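Local coordinates for beta-hydroxyacid dehydrogenase, 3-hydroxyisobutyrate dehydrogenase (Saccharomonospora xinjiangensis XJ-54, PDB 6GRL), which probably reduces imines with NADPH as an S-selective imine reductase, and is related to the beta-hydroxyacid dehydrogenases, at residues P22-G27 and E75-V80. Numbering follows the deposited sequence.
Sequences PVTVLG and EASRFV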
# COMPACT_ATOMS: atom_id res chain seq x y z
N PRO A 22 23.70 -13.09 -5.20
CA PRO A 22 24.03 -11.70 -5.54
C PRO A 22 22.76 -10.90 -5.83
O PRO A 22 21.79 -11.42 -6.38
CB PRO A 22 24.90 -11.84 -6.79
CG PRO A 22 25.46 -13.23 -6.71
CD PRO A 22 24.38 -14.05 -6.08
N VAL A 23 22.78 -9.63 -5.44
CA VAL A 23 21.63 -8.74 -5.59
C VAL A 23 22.11 -7.40 -6.14
O VAL A 23 23.17 -6.90 -5.73
CB VAL A 23 20.89 -8.54 -4.25
CG1 VAL A 23 19.75 -7.55 -4.41
CG2 VAL A 23 20.36 -9.87 -3.73
N THR A 24 21.35 -6.83 -7.06
CA THR A 24 21.58 -5.49 -7.57
C THR A 24 20.45 -4.59 -7.09
O THR A 24 19.28 -4.97 -7.19
CB THR A 24 21.67 -5.47 -9.09
OG1 THR A 24 22.88 -6.10 -9.51
CG2 THR A 24 21.63 -4.04 -9.62
N VAL A 25 20.80 -3.41 -6.57
CA VAL A 25 19.82 -2.42 -6.14
C VAL A 25 20.01 -1.18 -7.00
O VAL A 25 21.09 -0.58 -7.00
CB VAL A 25 19.95 -2.07 -4.65
CG1 VAL A 25 18.94 -1.00 -4.26
CG2 VAL A 25 19.77 -3.32 -3.80
N LEU A 26 18.96 -0.80 -7.73
CA LEU A 26 18.95 0.43 -8.52
C LEU A 26 18.17 1.49 -7.76
O LEU A 26 16.95 1.37 -7.57
CB LEU A 26 18.32 0.18 -9.89
CG LEU A 26 18.96 -0.88 -10.78
CD1 LEU A 26 18.20 -1.00 -12.08
CD2 LEU A 26 20.42 -0.55 -11.03
N GLY A 27 18.87 2.54 -7.33
CA GLY A 27 18.24 3.61 -6.59
C GLY A 27 18.68 3.65 -5.14
O GLY A 27 18.45 2.69 -4.39
N GLU A 75 24.27 -6.30 -14.85
CA GLU A 75 25.15 -7.39 -15.26
C GLU A 75 25.79 -8.11 -14.08
O GLU A 75 26.35 -9.19 -14.26
CB GLU A 75 26.24 -6.86 -16.19
CG GLU A 75 25.74 -6.51 -17.58
CD GLU A 75 26.79 -5.81 -18.42
OE1 GLU A 75 27.86 -5.48 -17.89
OE2 GLU A 75 26.52 -5.59 -19.62
N ALA A 76 25.70 -7.54 -12.87
CA ALA A 76 26.38 -8.13 -11.72
C ALA A 76 25.57 -9.22 -11.04
O ALA A 76 26.16 -10.03 -10.31
CB ALA A 76 26.70 -7.03 -10.70
N SER A 77 24.25 -9.28 -11.24
CA SER A 77 23.42 -10.21 -10.50
C SER A 77 22.23 -10.64 -11.35
O SER A 77 21.84 -9.96 -12.30
CB SER A 77 22.91 -9.59 -9.19
OG SER A 77 23.75 -8.55 -8.72
N ARG A 78 21.65 -11.79 -10.97
CA ARG A 78 20.40 -12.24 -11.57
C ARG A 78 19.20 -11.57 -10.92
O ARG A 78 18.17 -11.38 -11.57
CB ARG A 78 20.29 -13.76 -11.44
CG ARG A 78 18.93 -14.33 -11.83
CD ARG A 78 18.88 -15.84 -11.66
NE ARG A 78 17.65 -16.40 -12.21
CZ ARG A 78 16.62 -16.81 -11.47
NH1 ARG A 78 16.67 -16.73 -10.15
NH2 ARG A 78 15.54 -17.31 -12.06
N PHE A 79 19.33 -11.18 -9.65
CA PHE A 79 18.25 -10.60 -8.86
C PHE A 79 18.43 -9.09 -8.84
O PHE A 79 19.41 -8.58 -8.27
CB PHE A 79 18.27 -11.19 -7.45
CG PHE A 79 17.01 -10.96 -6.66
CD1 PHE A 79 15.87 -11.69 -6.92
CD2 PHE A 79 16.99 -10.03 -5.64
CE1 PHE A 79 14.72 -11.48 -6.19
CE2 PHE A 79 15.85 -9.82 -4.90
CZ PHE A 79 14.71 -10.55 -5.17
N VAL A 80 17.49 -8.36 -9.44
CA VAL A 80 17.59 -6.90 -9.58
C VAL A 80 16.40 -6.27 -8.87
O VAL A 80 15.25 -6.54 -9.21
CB VAL A 80 17.62 -6.47 -11.05
CG1 VAL A 80 17.70 -4.95 -11.16
CG2 VAL A 80 18.79 -7.12 -11.78
O HOH W 1 21.62 -13.26 -8.18
O HOH W 2 25.97 -8.19 -7.17
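Thr24 and Ser77 meet through their side chains where two parallel strands, 23-26 and 79-82, come together. From Thr24 CB, which lies 3.7 Å from Ser77 OG, one branch ends in the hydroxyl. OG1 sits beside the backbone N (chi1 -71°), and this turns it to Ser77. In one of two modelled conformers of Ser77, Thr24 OG1 hydrogen-bonds to Ser77 OG at 2.7 Å. The threonine's own proton goes to Ala73 O, in the helix before Ser77. The Ser77 proton may point to Thr24 or to a water 2.7 Å from Ser77 OG, which reaches Val23 O only weakly.

The backbone of Thr24 joins in: its N donates to Phe79 O at 2.9 Å, nearly straight at 167°. Another water bridges Pro22 O and Arg78 N. On the sheet face of Val23, the Phe79 ring lies alongside the valine. In one of two modelled conformers, Val23 CG1 approaches the ring edge in plane, 3.9 Å from Phe79 CD2. On the face of Thr24, Leu26 CD1 touches Val80 CG1 at 4.1 Å.

These are neighbouring central strands of a Rossmann-type domain, and the first leads into Gly27 of a probable dinucleotide-binding glycine motif. The buried threonine hydroxyl is gripped twice, as donor to Ala73 O and probably as acceptor from Ser77 OG. It ties the first strand to helix 70-74 and to the loop that leads into strand 79-82.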